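Local atomic coordinates of transcriptional regulator, LRP/AsnC family (Neisseria meningitidis, PDB entry 2P6S), a protein that probably binds DNA sequence-specifically as an Lrp/AsnC-family regulator of transcription, and carries methionine and calcium ions bound to its multi-subunit assembly. Residues G[73-78]-G[106-111]; G[86-91]-G[131-136]; G[66-71]-G[115-120]. All blocks are in the same frame, centred on the assembly; numbering follows the deposited sequence.

Interaction 1: G[73-78]-G[106-111]; sequences FIRVSI and GETDYL. With MET (methionine), chain B.
Leu111 lays its CD1 methyl obliquely against the guanidinium of Arg75, whose chain bends at its third torsion (chi3 58°) to bring the charged end beside Leu111 and Thr108. The Thr108 side chain crosses that of Arg75 at about a right angle, its CG2 lying 3.6 Å from Arg75 NH2. The backbones pair in antiparallel register, joining two central strands of the Lrp/AsnC ligand-binding domain's sheet: Val76 N donates to Tyr110 O at 2.7 Å, and Tyr110 N returns a bond to Val76 O at 2.9 Å. Tyr110 O also takes a weak bond from Thr108 OG1, just before strand 110-116. On the face bearing Val76 and Tyr110, the Ile78 and Tyr110 side chains meet at a slant, CG1 of Ile78 3.4 Å from Tyr110 CE2. At the loop end, Gly106 N lies 2.7 Å from O of a methionine hydrogen-bonded to Ala139 O and Ser141 N of a third subunit; Glu107 and Asp109 are calcium ligands in a structure of this protein. Strand 136-150 flanks strand 70-78 on its other edge, helix 119-130 covers Val76, and helix 84-92 packs on Ile78 and Tyr110, while Phe73 meets Phe102 of a second subunit.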
ATOM      1  N   PHE G  73      -8.270  16.519  -5.641  1.00 61.15           N
ATOM      2  CA  PHE G  73      -7.237  16.545  -4.611  1.00 62.11           C
ATOM      3  C   PHE G  73      -6.112  15.645  -5.080  1.00 64.21           C
ATOM      4  O   PHE G  73      -6.288  14.428  -5.141  1.00 66.28           O
ATOM      5  CB  PHE G  73      -7.766  16.017  -3.283  1.00 64.38           C
ATOM      6  CG  PHE G  73      -8.579  17.012  -2.507  1.00 70.20           C
ATOM      7  CD1 PHE G  73      -7.958  17.942  -1.683  1.00 68.14           C
ATOM      8  CD2 PHE G  73      -9.968  17.000  -2.578  1.00 73.49           C
ATOM      9  CE1 PHE G  73      -8.707  18.850  -0.954  1.00 71.13           C
ATOM     10  CE2 PHE G  73     -10.727  17.910  -1.851  1.00 73.03           C
ATOM     11  CZ  PHE G  73     -10.097  18.836  -1.041  1.00 69.82           C
ATOM     12  N   ILE G  74      -4.964  16.240  -5.406  1.00 65.27           N
ATOM     13  CA  ILE G  74      -3.831  15.511  -5.985  1.00 62.92           C
ATOM     14  C   ILE G  74      -2.708  15.338  -4.961  1.00 69.35           C
ATOM     15  O   ILE G  74      -2.305  16.315  -4.321  1.00 73.44           O
ATOM     16  CB  ILE G  74      -3.268  16.246  -7.211  1.00 57.17           C
ATOM     17  CG1 ILE G  74      -4.397  16.654  -8.157  1.00 58.32           C
ATOM     18  CG2 ILE G  74      -2.289  15.368  -7.947  1.00 49.92           C
ATOM     19  CD1 ILE G  74      -3.915  17.220  -9.463  1.00 47.85           C
ATOM     20  N   ARG G  75      -2.213  14.100  -4.817  1.00 71.52           N
ATOM     21  CA  ARG G  75      -1.098  13.782  -3.901  1.00 71.01           C
ATOM     22  C   ARG G  75       0.183  13.627  -4.715  1.00 64.82           C
ATOM     23  O   ARG G  75       0.281  12.732  -5.547  1.00 59.21           O
ATOM     24  CB  ARG G  75      -1.331  12.483  -3.096  1.00 73.93           C
ATOM     25  CG  ARG G  75      -2.719  11.850  -3.181  1.00 77.38           C
ATOM     26  CD  ARG G  75      -2.903  10.672  -2.188  1.00 77.34           C
ATOM     27  NE  ARG G  75      -2.685  11.067  -0.797  1.00 81.38           N
ATOM     28  CZ  ARG G  75      -3.441  11.944  -0.138  1.00 85.98           C
ATOM     29  NH1 ARG G  75      -4.470  12.527  -0.744  1.00 85.33           N
ATOM     30  NH2 ARG G  75      -3.167  12.249   1.130  1.00 82.52           N
ATOM     31  N   VAL G  76       1.163  14.488  -4.464  1.00 67.14           N
ATOM     32  CA  VAL G  76       2.370  14.557  -5.292  1.00 69.87           C
ATOM     33  C   VAL G  76       3.637  14.277  -4.486  1.00 70.82           C
ATOM     34  O   VAL G  76       3.710  14.613  -3.306  1.00 77.50           O
ATOM     35  CB  VAL G  76       2.491  15.951  -5.937  1.00 67.66           C
ATOM     36  CG1 VAL G  76       3.658  16.001  -6.934  1.00 68.30           C
ATOM     37  CG2 VAL G  76       1.184  16.320  -6.608  1.00 61.35           C
ATOM     38  N   SER G  77       4.626  13.662  -5.128  1.00 70.60           N
ATOM     39  CA  SER G  77       5.929  13.425  -4.512  1.00 72.41           C
ATOM     40  C   SER G  77       7.020  14.048  -5.365  1.00 70.75           C
ATOM     41  O   SER G  77       7.031  13.870  -6.578  1.00 67.12           O
ATOM     42  CB  SER G  77       6.191  11.928  -4.362  1.00 75.09           C
ATOM     43  OG  SER G  77       7.497  11.694  -3.863  1.00 80.50           O
ATOM     44  N   ILE G  78       7.946  14.752  -4.715  1.00 75.03           N
ATOM     45  CA  ILE G  78       8.956  15.568  -5.393  1.00 76.45           C
ATOM     46  C   ILE G  78      10.328  14.885  -5.464  1.00 80.00           C
ATOM     47  O   ILE G  78      10.859  14.428  -4.454  1.00 79.80           O
ATOM     48  CB  ILE G  78       9.119  16.933  -4.681  1.00 76.33           C
ATOM     49  CG1 ILE G  78       7.862  17.784  -4.851  1.00 79.43           C
ATOM     50  CG2 ILE G  78      10.303  17.690  -5.228  1.00 83.42           C
ATOM     51  CD1 ILE G  78       7.584  18.168  -6.290  1.00 87.28           C
ATOM     52  N   GLY G 106       2.974  11.742   6.189  1.00 63.37           N
ATOM     53  CA  GLY G 106       2.440  10.482   5.647  1.00 63.78           C
ATOM     54  C   GLY G 106       3.102  10.039   4.357  1.00 62.94           C
ATOM     55  O   GLY G 106       4.168  10.527   4.006  1.00 53.76           O
ATOM     56  N   GLU G 107       2.465   9.119   3.638  1.00 73.65           N
ATOM     57  CA  GLU G 107       3.091   8.530   2.449  1.00 81.45           C
ATOM     58  C   GLU G 107       3.310   9.566   1.352  1.00 80.09           C
ATOM     59  O   GLU G 107       4.314   9.509   0.639  1.00 84.81           O
ATOM     60  CB  GLU G 107       2.338   7.279   1.931  1.00 85.10           C
ATOM     61  CG  GLU G 107       0.915   7.472   1.384  1.00 88.98           C
ATOM     62  CD  GLU G 107       0.402   6.236   0.618  1.00 89.13           C
ATOM     63  OE1 GLU G 107       1.039   5.836  -0.384  1.00 89.53           O
ATOM     64  OE2 GLU G 107      -0.643   5.666   1.009  1.00 92.47           O
ATOM     65  N   THR G 108       2.389  10.519   1.242  1.00 81.93           N
ATOM     66  CA  THR G 108       2.521  11.618   0.280  1.00 83.36           C
ATOM     67  C   THR G 108       3.314  12.780   0.877  1.00 82.43           C
ATOM     68  O   THR G 108       3.224  13.053   2.081  1.00 81.51           O
ATOM     69  CB  THR G 108       1.142  12.151  -0.181  1.00 84.92           C
ATOM     70  OG1 THR G 108       1.329  13.141  -1.201  1.00 83.36           O
ATOM     71  CG2 THR G 108       0.362  12.760   0.993  1.00 80.94           C
ATOM     72  N   ASP G 109       4.083  13.459   0.025  1.00 80.75           N
ATOM     73  CA  ASP G 109       4.851  14.641   0.429  1.00 79.49           C
ATOM     74  C   ASP G 109       4.033  15.915   0.240  1.00 77.66           C
ATOM     75  O   ASP G 109       4.119  16.835   1.053  1.00 78.67           O
ATOM     76  CB  ASP G 109       6.151  14.751  -0.374  1.00 78.99           C
ATOM     77  CG  ASP G 109       6.997  13.508  -0.284  1.00 80.62           C
ATOM     78  OD1 ASP G 109       7.009  12.871   0.790  1.00 79.96           O
ATOM     79  OD2 ASP G 109       7.651  13.168  -1.288  1.00 87.58           O
ATOM     80  N   TYR G 110       3.246  15.961  -0.834  1.00 73.65           N
ATOM     81  CA  TYR G 110       2.444  17.132  -1.159  1.00 69.55           C
ATOM     82  C   TYR G 110       0.999  16.779  -1.480  1.00 65.97           C
ATOM     83  O   TYR G 110       0.744  15.804  -2.187  1.00 64.48           O
ATOM     84  CB  TYR G 110       3.070  17.855  -2.340  1.00 69.98           C
ATOM     85  CG  TYR G 110       4.298  18.608  -1.943  1.00 70.57           C
ATOM     86  CD1 TYR G 110       4.191  19.792  -1.234  1.00 71.06           C
ATOM     87  CD2 TYR G 110       5.565  18.134  -2.253  1.00 72.37           C
ATOM     88  CE1 TYR G 110       5.303  20.498  -0.857  1.00 73.23           C
ATOM     89  CE2 TYR G 110       6.695  18.835  -1.873  1.00 73.75           C
ATOM     90  CZ  TYR G 110       6.551  20.019  -1.174  1.00 73.56           C
ATOM     91  OH  TYR G 110       7.646  20.742  -0.779  1.00 76.61           O
ATOM     92  N   LEU G 111       0.064  17.574  -0.957  1.00 60.03           N
ATOM     93  CA  LEU G 111      -1.349  17.453  -1.306  1.00 56.83           C
ATOM     94  C   LEU G 111      -1.827  18.776  -1.880  1.00 61.43           C
ATOM     95  O   LEU G 111      -1.774  19.800  -1.197  1.00 65.39           O
ATOM     96  CB  LEU G 111      -2.193  17.109  -0.080  1.00 58.47           C
ATOM     97  CG  LEU G 111      -3.708  16.967  -0.310  1.00 48.36           C
ATOM     98  CD1 LEU G 111      -4.075  15.542  -0.666  1.00 28.47           C
ATOM     99  CD2 LEU G 111      -4.463  17.415   0.921  1.00 46.85           C
TER
HETATM  100  N   MET B1160       8.288  13.013   4.639  1.00 48.22           N
HETATM  101  CA  MET B1160       7.434  13.888   5.489  1.00 50.70           C
HETATM  102  C   MET B1160       6.330  13.076   6.125  1.00 48.34           C
HETATM  103  O   MET B1160       5.463  12.562   5.431  1.00 50.83           O
HETATM  104  CB  MET B1160       6.798  14.999   4.657  1.00 50.86           C
HETATM  105  CG  MET B1160       7.781  15.870   3.927  1.00 54.71           C
HETATM  106  SD  MET B1160       7.013  17.375   3.325  1.00 59.12           S
HETATM  107  CE  MET B1160       8.265  17.950   2.173  1.00 58.94           C
HETATM  108  OXT MET B1160       6.259  12.929   7.336  1.00 48.21           O

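Interaction 2: G[86-91]-G[131-136]; sequences EDFAAS and LSHHGV. With MET (methionine), chain I.
His133 turns the edge of its imidazole to Ser91 OG and Asp87 O of helix 84-92. His134 lies over one face of that ring, its ND1 4.0 Å above the plane of His133, and reaches Asp87 on the same helix. A trans first torsion (chi1 177°) swings the ring of His133 out to the helix, bringing CE1 to 3.2 Å from Ser91 OG, while NE2 lies 3.6 Å from Phe88 CA. Ser91 OG is itself bonded to Asp87 O at 2.9 Å, and because Ser91 N donates to that carbonyl too, one oxygen is gripped twice. His134 instead meets the carboxylate: its NE2 gives a long hydrogen bond of 3.3 Å to Asp87 OD2, on the anti lone pair, with the carboxylate and ring planes 76° apart. Deeper in, Phe88 turns its ring edge to His133 CD2 and takes Val136 CG2 obliquely at 3.6 Å from CD1. Lys80 of a fourth subunit bonds the carbonyls of His133 and Val136, and Leu131 CD1 touches SD of a bound methionine at 3.5 Å. The loop joining helix 119-130 to strand 136-150, which ends in a type I turn from His133 to Val136, is the last helix-to-strand connection of the ferredoxin-like βαββαβ domain of Lrp/AsnC regulators.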
ATOM      1  N   GLU G  86      11.685  23.931  -4.011  1.00 82.39           N
ATOM      2  CA  GLU G  86      11.431  25.358  -4.214  1.00 82.62           C
ATOM      3  C   GLU G  86      10.965  25.674  -5.629  1.00 77.92           C
ATOM      4  O   GLU G  86      10.216  26.632  -5.832  1.00 75.54           O
ATOM      5  CB  GLU G  86      12.690  26.171  -3.912  1.00 86.15           C
ATOM      6  CG  GLU G  86      13.328  25.880  -2.553  1.00 91.08           C
ATOM      7  CD  GLU G  86      14.599  26.681  -2.315  1.00 92.92           C
ATOM      8  OE1 GLU G  86      15.376  26.885  -3.275  1.00 98.29           O
ATOM      9  OE2 GLU G  86      14.825  27.103  -1.160  1.00103.96           O
ATOM     10  N   ASP G  87      11.430  24.895  -6.605  1.00 75.70           N
ATOM     11  CA  ASP G  87      11.001  25.066  -7.996  1.00 75.43           C
ATOM     12  C   ASP G  87       9.572  24.567  -8.196  1.00 74.74           C
ATOM     13  O   ASP G  87       8.797  25.184  -8.930  1.00 76.04           O
ATOM     14  CB  ASP G  87      11.961  24.365  -8.965  1.00 74.15           C
ATOM     15  CG  ASP G  87      13.216  25.176  -9.238  1.00 78.21           C
ATOM     16  OD1 ASP G  87      13.368  26.272  -8.656  1.00 75.53           O
ATOM     17  OD2 ASP G  87      14.053  24.718 -10.045  1.00 82.59           O
ATOM     18  N   PHE G  88       9.229  23.452  -7.550  1.00 71.84           N
ATOM     19  CA  PHE G  88       7.842  22.995  -7.496  1.00 67.62           C
ATOM     20  C   PHE G  88       6.995  24.067  -6.812  1.00 66.31           C
ATOM     21  O   PHE G  88       5.982  24.515  -7.360  1.00 65.76           O
ATOM     22  CB  PHE G  88       7.734  21.670  -6.737  1.00 65.35           C
ATOM     23  CG  PHE G  88       6.323  21.153  -6.607  1.00 62.57           C
ATOM     24  CD1 PHE G  88       5.614  20.744  -7.729  1.00 68.68           C
ATOM     25  CD2 PHE G  88       5.714  21.058  -5.363  1.00 61.15           C
ATOM     26  CE1 PHE G  88       4.309  20.256  -7.614  1.00 68.72           C
ATOM     27  CE2 PHE G  88       4.416  20.568  -5.236  1.00 63.77           C
ATOM     28  CZ  PHE G  88       3.712  20.167  -6.364  1.00 64.62           C
ATOM     29  N   ALA G  89       7.431  24.484  -5.625  1.00 62.00           N
ATOM     30  CA  ALA G  89       6.735  25.518  -4.866  1.00 62.83           C
ATOM     31  C   ALA G  89       6.517  26.792  -5.703  1.00 65.88           C
ATOM     32  O   ALA G  89       5.409  27.320  -5.756  1.00 72.77           O
ATOM     33  CB  ALA G  89       7.492  25.824  -3.580  1.00 57.72           C
ATOM     34  N   ALA G  90       7.564  27.256  -6.378  1.00 67.69           N
ATOM     35  CA  ALA G  90       7.480  28.426  -7.260  1.00 65.87           C
ATOM     36  C   ALA G  90       6.406  28.299  -8.348  1.00 66.99           C
ATOM     37  O   ALA G  90       5.664  29.246  -8.604  1.00 68.02           O
ATOM     38  CB  ALA G  90       8.842  28.691  -7.903  1.00 64.40           C
ATOM     39  N   SER G  91       6.332  27.135  -8.985  1.00 69.98           N
ATOM     40  CA  SER G  91       5.430  26.922 -10.122  1.00 72.64           C
ATOM     41  C   SER G  91       3.987  26.636  -9.700  1.00 77.48           C
ATOM     42  O   SER G  91       3.043  26.977 -10.422  1.00 78.55           O
ATOM     43  CB  SER G  91       5.945  25.774 -10.984  1.00 72.73           C
ATOM     44  OG  SER G  91       7.315  25.961 -11.277  1.00 78.49           O
ATOM     45  N   LEU G 131       2.939  16.549 -14.262  1.00 66.67           N
ATOM     46  CA  LEU G 131       3.848  15.419 -14.469  1.00 68.88           C
ATOM     47  C   LEU G 131       5.023  15.751 -15.398  1.00 69.41           C
ATOM     48  O   LEU G 131       6.011  15.015 -15.419  1.00 69.86           O
ATOM     49  CB  LEU G 131       3.086  14.200 -15.012  1.00 69.55           C
ATOM     50  CG  LEU G 131       2.015  13.571 -14.108  1.00 67.81           C
ATOM     51  CD1 LEU G 131       1.210  12.550 -14.889  1.00 63.61           C
ATOM     52  CD2 LEU G 131       2.624  12.928 -12.864  1.00 58.80           C
ATOM     53  N   SER G 132       4.919  16.846 -16.153  1.00 67.53           N
ATOM     54  CA  SER G 132       5.991  17.280 -17.060  1.00 69.45           C
ATOM     55  C   SER G 132       7.045  18.166 -16.383  1.00 70.72           C
ATOM     56  O   SER G 132       8.023  18.579 -17.017  1.00 67.59           O
ATOM     57  CB  SER G 132       5.392  18.060 -18.228  1.00 67.97           C
ATOM     58  OG  SER G 132       5.123  19.396 -17.848  1.00 63.07           O
ATOM     59  N   HIS G 133       6.824  18.467 -15.107  1.00 71.19           N
ATOM     60  CA  HIS G 133       7.654  19.395 -14.351  1.00 71.47           C
ATOM     61  C   HIS G 133       8.801  18.606 -13.748  1.00 73.84           C
ATOM     62  O   HIS G 133       8.567  17.621 -13.055  1.00 70.72           O
ATOM     63  CB  HIS G 133       6.798  20.045 -13.262  1.00 71.10           C
ATOM     64  CG  HIS G 133       7.544  20.966 -12.353  1.00 63.81           C
ATOM     65  ND1 HIS G 133       7.544  22.333 -12.517  1.00 54.00           N
ATOM     66  CD2 HIS G 133       8.274  20.717 -11.241  1.00 58.84           C
ATOM     67  CE1 HIS G 133       8.258  22.887 -11.554  1.00 53.76           C
ATOM     68  NE2 HIS G 133       8.716  21.928 -10.768  1.00 57.65           N
ATOM     69  N   HIS G 134      10.030  19.046 -14.020  1.00 81.74           N
ATOM     70  CA  HIS G 134      11.257  18.315 -13.638  1.00 85.09           C
ATOM     71  C   HIS G 134      11.245  17.737 -12.209  1.00 84.83           C
ATOM     72  O   HIS G 134      11.648  16.593 -11.990  1.00 85.32           O
ATOM     73  CB  HIS G 134      12.503  19.200 -13.847  1.00 85.80           C
ATOM     74  CG  HIS G 134      12.523  20.441 -13.004  1.00 91.63           C
ATOM     75  ND1 HIS G 134      11.767  21.558 -13.299  1.00 94.28           N
ATOM     76  CD2 HIS G 134      13.212  20.743 -11.878  1.00 93.30           C
ATOM     77  CE1 HIS G 134      11.993  22.493 -12.393  1.00 90.86           C
ATOM     78  NE2 HIS G 134      12.865  22.024 -11.519  1.00 92.46           N
ATOM     79  N   GLY G 135      10.771  18.526 -11.251  1.00 83.36           N
ATOM     80  CA  GLY G 135      10.747  18.121  -9.849  1.00 82.13           C
ATOM     81  C   GLY G 135       9.666  17.136  -9.437  1.00 80.53           C
ATOM     82  O   GLY G 135       9.777  16.514  -8.386  1.00 83.91           O
ATOM     83  N   VAL G 136       8.617  16.991 -10.244  1.00 79.39           N
ATOM     84  CA  VAL G 136       7.485  16.128  -9.883  1.00 75.85           C
ATOM     85  C   VAL G 136       7.750  14.684 -10.306  1.00 73.06           C
ATOM     86  O   VAL G 136       7.759  14.379 -11.496  1.00 71.38           O
ATOM     87  CB  VAL G 136       6.168  16.624 -10.528  1.00 75.48           C
ATOM     88  CG1 VAL G 136       4.997  15.721 -10.136  1.00 76.47           C
ATOM     89  CG2 VAL G 136       5.894  18.067 -10.127  1.00 72.36           C
TER
HETATM   90  N   MET I1160      -1.494   8.151 -12.065  1.00 42.75           N
HETATM   91  CA  MET I1160      -1.376   9.631 -12.248  1.00 48.56           C
HETATM   92  C   MET I1160      -2.403  10.395 -11.406  1.00 49.91           C
HETATM   93  O   MET I1160      -3.070   9.836 -10.537  1.00 51.80           O
HETATM   94  CB  MET I1160      -1.550  10.015 -13.724  1.00 48.68           C
HETATM   95  CG  MET I1160      -0.643   9.272 -14.683  1.00 47.81           C
HETATM   96  SD  MET I1160      -0.662  10.012 -16.322  1.00 43.36           S
HETATM   97  CE  MET I1160       0.145   8.744 -17.285  1.00 46.89           C
HETATM   98  OXT MET I1160      -2.595  11.601 -11.574  1.00 47.59           O

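Interaction 3: G[66-71]-G[115-120]; sequences VNLGLQ and FFTDMN. With CA (calcium ion), chain R.
Leu70 and Phe115 carry this contact, with Leu68 next in buried surface, where the central antiparallel strands 70-78 and 110-116 of the ligand-binding domain are paired, the pairing interrupted by a classic beta bulge. Gly69 and Leu70 both face Phe116: Leu70 N donates to Phe116 O at 2.8 Å, and Phe116 N bonds back to Leu70 O at 2.8 Å. Gly69 N bonds one residue further along, to Thr117 O, at a longer 3.3 Å.

The side chain of Leu70 leaves on the same face of the sheet as Phe116 and crosses Met119, a selenomethionine, obliquely; its CD1 methyl lies 3.7 Å from Met119 SE. Phe143 of strand 136-150 closes on both residues, and Met119 of a fifth subunit packs against the pair, so this apolar cluster extends across a subunit boundary.

Phe115 occupies the other face. Gln71, fully extended, lies over one face of the ring, offset toward the rim, and its CG sits 3.7 Å from the Phe115 centroid, 23° off the normal, in a CH-pi contact. The Gln71 amide continues beyond the rim, tilted 33° from the ring plane. Leu68, the centre of an inverse gamma turn, crosses Phe115 at about a right angle and sets CD1 3.8 Å from Phe115 CB; Pro63 lies against both.

Past the strand, Asp118 is the N-cap of helix 119-130, its OD1 accepting from Ala121 N and from Thr117 OG1. Its other oxygen, OD2, takes a 2.8 Å bond from Asn120 ND2, which helps fix the rotation of that amide. Gly69 and Asn120 are both calcium ligands in a structure of this protein; here Asn120 packs on Glu64 of the fifth subunit, and its OD1 binds a calcium ion at 2.5 Å.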
ATOM      1  N   VAL G  66     -19.530  28.730 -12.165  1.00 63.68           N
ATOM      2  CA  VAL G  66     -18.508  29.243 -13.087  1.00 61.35           C
ATOM      3  C   VAL G  66     -17.861  28.105 -13.872  1.00 63.33           C
ATOM      4  O   VAL G  66     -16.701  28.205 -14.268  1.00 60.25           O
ATOM      5  CB  VAL G  66     -17.423  30.083 -12.352  1.00 61.75           C
ATOM      6  CG1 VAL G  66     -17.942  31.470 -12.055  1.00 53.11           C
ATOM      7  CG2 VAL G  66     -16.957  29.392 -11.066  1.00 61.53           C
ATOM      8  N   ASN G  67     -18.632  27.032 -14.088  1.00 68.83           N
ATOM      9  CA  ASN G  67     -18.261  25.881 -14.944  1.00 71.34           C
ATOM     10  C   ASN G  67     -17.245  24.877 -14.375  1.00 73.28           C
ATOM     11  O   ASN G  67     -17.003  23.833 -14.994  1.00 77.65           O
ATOM     12  CB  ASN G  67     -17.813  26.342 -16.346  1.00 73.04           C
ATOM     13  CG  ASN G  67     -18.867  26.093 -17.405  1.00 72.90           C
ATOM     14  OD1 ASN G  67     -19.428  27.034 -17.972  1.00 71.13           O
ATOM     15  ND2 ASN G  67     -19.144  24.821 -17.677  1.00 73.86           N
ATOM     16  N   LEU G  68     -16.674  25.170 -13.208  1.00 70.84           N
ATOM     17  CA  LEU G  68     -15.701  24.280 -12.576  1.00 66.01           C
ATOM     18  C   LEU G  68     -16.389  23.060 -11.954  1.00 70.15           C
ATOM     19  O   LEU G  68     -16.780  23.085 -10.782  1.00 72.04           O
ATOM     20  CB  LEU G  68     -14.918  25.033 -11.507  1.00 59.77           C
ATOM     21  CG  LEU G  68     -14.134  26.252 -11.974  1.00 54.88           C
ATOM     22  CD1 LEU G  68     -13.381  26.809 -10.798  1.00 54.27           C
ATOM     23  CD2 LEU G  68     -13.183  25.901 -13.110  1.00 61.19           C
ATOM     24  N   GLY G  69     -16.526  21.995 -12.743  1.00 68.55           N
ATOM     25  CA  GLY G  69     -17.215  20.785 -12.296  1.00 69.74           C
ATOM     26  C   GLY G  69     -16.401  19.817 -11.450  1.00 68.20           C
ATOM     27  O   GLY G  69     -16.966  19.061 -10.661  1.00 63.27           O
ATOM     28  N   LEU G  70     -15.078  19.845 -11.606  1.00 71.33           N
ATOM     29  CA  LEU G  70     -14.206  18.778 -11.097  1.00 70.97           C
ATOM     30  C   LEU G  70     -13.177  19.315 -10.102  1.00 72.72           C
ATOM     31  O   LEU G  70     -12.134  19.845 -10.500  1.00 72.74           O
ATOM     32  CB  LEU G  70     -13.487  18.090 -12.270  1.00 69.63           C
ATOM     33  CG  LEU G  70     -13.421  16.556 -12.342  1.00 65.13           C
ATOM     34  CD1 LEU G  70     -12.146  16.144 -13.092  1.00 69.66           C
ATOM     35  CD2 LEU G  70     -13.492  15.877 -10.976  1.00 50.70           C
ATOM     36  N   GLN G  71     -13.485  19.189  -8.812  1.00 73.65           N
ATOM     37  CA  GLN G  71     -12.539  19.520  -7.754  1.00 68.61           C
ATOM     38  C   GLN G  71     -11.683  18.282  -7.501  1.00 69.39           C
ATOM     39  O   GLN G  71     -12.199  17.251  -7.041  1.00 70.94           O
ATOM     40  CB  GLN G  71     -13.256  19.937  -6.459  1.00 66.14           C
ATOM     41  CG  GLN G  71     -12.280  20.447  -5.382  1.00 72.58           C
ATOM     42  CD  GLN G  71     -12.927  20.783  -4.047  1.00 69.95           C
ATOM     43  OE1 GLN G  71     -14.109  21.105  -3.971  1.00 68.41           O
ATOM     44  NE2 GLN G  71     -12.133  20.727  -2.984  1.00 80.00           N
ATOM     45  N   PHE G 115      -9.049  22.882  -9.102  1.00 66.71           N
ATOM     46  CA  PHE G 115     -10.380  22.928  -9.713  1.00 65.49           C
ATOM     47  C   PHE G 115     -10.330  22.940 -11.238  1.00 65.70           C
ATOM     48  O   PHE G 115      -9.530  23.663 -11.819  1.00 70.44           O
ATOM     49  CB  PHE G 115     -11.101  24.169  -9.247  1.00 65.58           C
ATOM     50  CG  PHE G 115     -11.922  23.958  -8.031  1.00 65.02           C
ATOM     51  CD1 PHE G 115     -13.229  23.500  -8.144  1.00 65.15           C
ATOM     52  CD2 PHE G 115     -11.402  24.221  -6.776  1.00 62.99           C
ATOM     53  CE1 PHE G 115     -14.007  23.319  -7.026  1.00 63.86           C
ATOM     54  CE2 PHE G 115     -12.171  24.037  -5.649  1.00 67.64           C
ATOM     55  CZ  PHE G 115     -13.481  23.584  -5.773  1.00 68.05           C
ATOM     56  N   PHE G 116     -11.186  22.146 -11.884  1.00 65.32           N
ATOM     57  CA  PHE G 116     -11.236  22.105 -13.351  1.00 67.18           C
ATOM     58  C   PHE G 116     -12.656  22.008 -13.881  1.00 69.24           C
ATOM     59  O   PHE G 116     -13.591  21.704 -13.137  1.00 72.09           O
ATOM     60  CB  PHE G 116     -10.409  20.937 -13.891  1.00 67.81           C
ATOM     61  CG  PHE G 116      -9.034  20.878 -13.328  1.00 62.40           C
ATOM     62  CD1 PHE G 116      -7.996  21.546 -13.937  1.00 62.97           C
ATOM     63  CD2 PHE G 116      -8.791  20.187 -12.158  1.00 64.02           C
ATOM     64  CE1 PHE G 116      -6.734  21.506 -13.402  1.00 70.10           C
ATOM     65  CE2 PHE G 116      -7.540  20.146 -11.612  1.00 64.75           C
ATOM     66  CZ  PHE G 116      -6.506  20.803 -12.234  1.00 70.56           C
ATOM     67  N   THR G 117     -12.800  22.260 -15.178  1.00 68.28           N
ATOM     68  CA  THR G 117     -14.100  22.233 -15.837  1.00 69.21           C
ATOM     69  C   THR G 117     -14.605  20.809 -16.017  1.00 69.34           C
ATOM     70  O   THR G 117     -15.686  20.457 -15.533  1.00 71.87           O
ATOM     71  CB  THR G 117     -14.022  22.901 -17.201  1.00 65.87           C
ATOM     72  OG1 THR G 117     -12.777  22.550 -17.811  1.00 71.36           O
ATOM     73  CG2 THR G 117     -14.104  24.408 -17.051  1.00 63.65           C
ATOM     74  N   ASP G 118     -13.815  20.003 -16.715  1.00 68.59           N
ATOM     75  CA  ASP G 118     -14.135  18.600 -16.949  1.00 70.17           C
ATOM     76  C   ASP G 118     -12.848  17.778 -16.879  1.00 71.05           C
ATOM     77  O   ASP G 118     -11.760  18.342 -16.722  1.00 74.63           O
ATOM     78  CB  ASP G 118     -14.792  18.438 -18.315  1.00 70.52           C
ATOM     79  CG  ASP G 118     -13.866  18.822 -19.453  1.00 77.87           C
ATOM     80  OD1 ASP G 118     -12.978  19.675 -19.238  1.00 79.29           O
ATOM     81  OD2 ASP G 118     -14.022  18.270 -20.561  1.00 92.33           O
HETATM   82  N   MSE G 119     -12.976  16.459 -17.018  1.00 66.86           N
HETATM   83  CA  MSE G 119     -11.829  15.540 -16.941  1.00 62.24           C
HETATM   84  C   MSE G 119     -10.782  15.776 -18.063  1.00 60.58           C
HETATM   85  O   MSE G 119      -9.586  15.609 -17.842  1.00 50.98           O
HETATM   86  CB  MSE G 119     -12.331  14.081 -16.934  1.00 61.40           C
HETATM   87  CG  MSE G 119     -11.299  13.022 -16.549  1.00 56.27           C
HETATM   88 SE   MSE G 119     -10.654  13.211 -14.732  1.00 71.77          SE
HETATM   89  CE  MSE G 119     -12.059  12.246 -13.798  1.00 82.41           C
ATOM     90  N   ASN G 120     -11.225  16.190 -19.248  1.00 63.32           N
ATOM     91  CA  ASN G 120     -10.295  16.500 -20.344  1.00 66.03           C
ATOM     92  C   ASN G 120      -9.376  17.642 -19.960  1.00 66.05           C
ATOM     93  O   ASN G 120      -8.170  17.616 -20.225  1.00 63.80           O
ATOM     94  CB  ASN G 120     -11.052  16.889 -21.611  1.00 68.01           C
ATOM     95  CG  ASN G 120     -11.997  15.810 -22.074  1.00 74.41           C
ATOM     96  OD1 ASN G 120     -11.584  14.682 -22.351  1.00 74.49           O
ATOM     97  ND2 ASN G 120     -13.281  16.144 -22.147  1.00 80.03           N
TER
HETATM   98 CA    CA R 999     -12.248  12.281 -22.395  1.00 61.92          CA
HETATM   99  O   HOH W   1     -12.607  10.724 -23.861  1.00  9.59           O

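Interactions 1 and 3 fasten the same two strands, 70-78 and 110-116, at points whose centres lie 21 Å apart, and both meet the second subunit. Interaction 2 sets helix 84-92 and the loop before strand 136-150 against one end of these strands: its centre is 13 Å from that of interaction 1, and the two share a core in which Ile78 CD1 comes 3.3 Å from Phe88 CG. Interactions 2 and 3 do not touch, their nearest atoms being about 11 Å apart. Methionines lie beside interactions 1 and 2 at subunit boundaries; a calcium ion is bound at interaction 3, and Glu107 and Asp109 of interaction 1 also bind calcium in a structure of this protein.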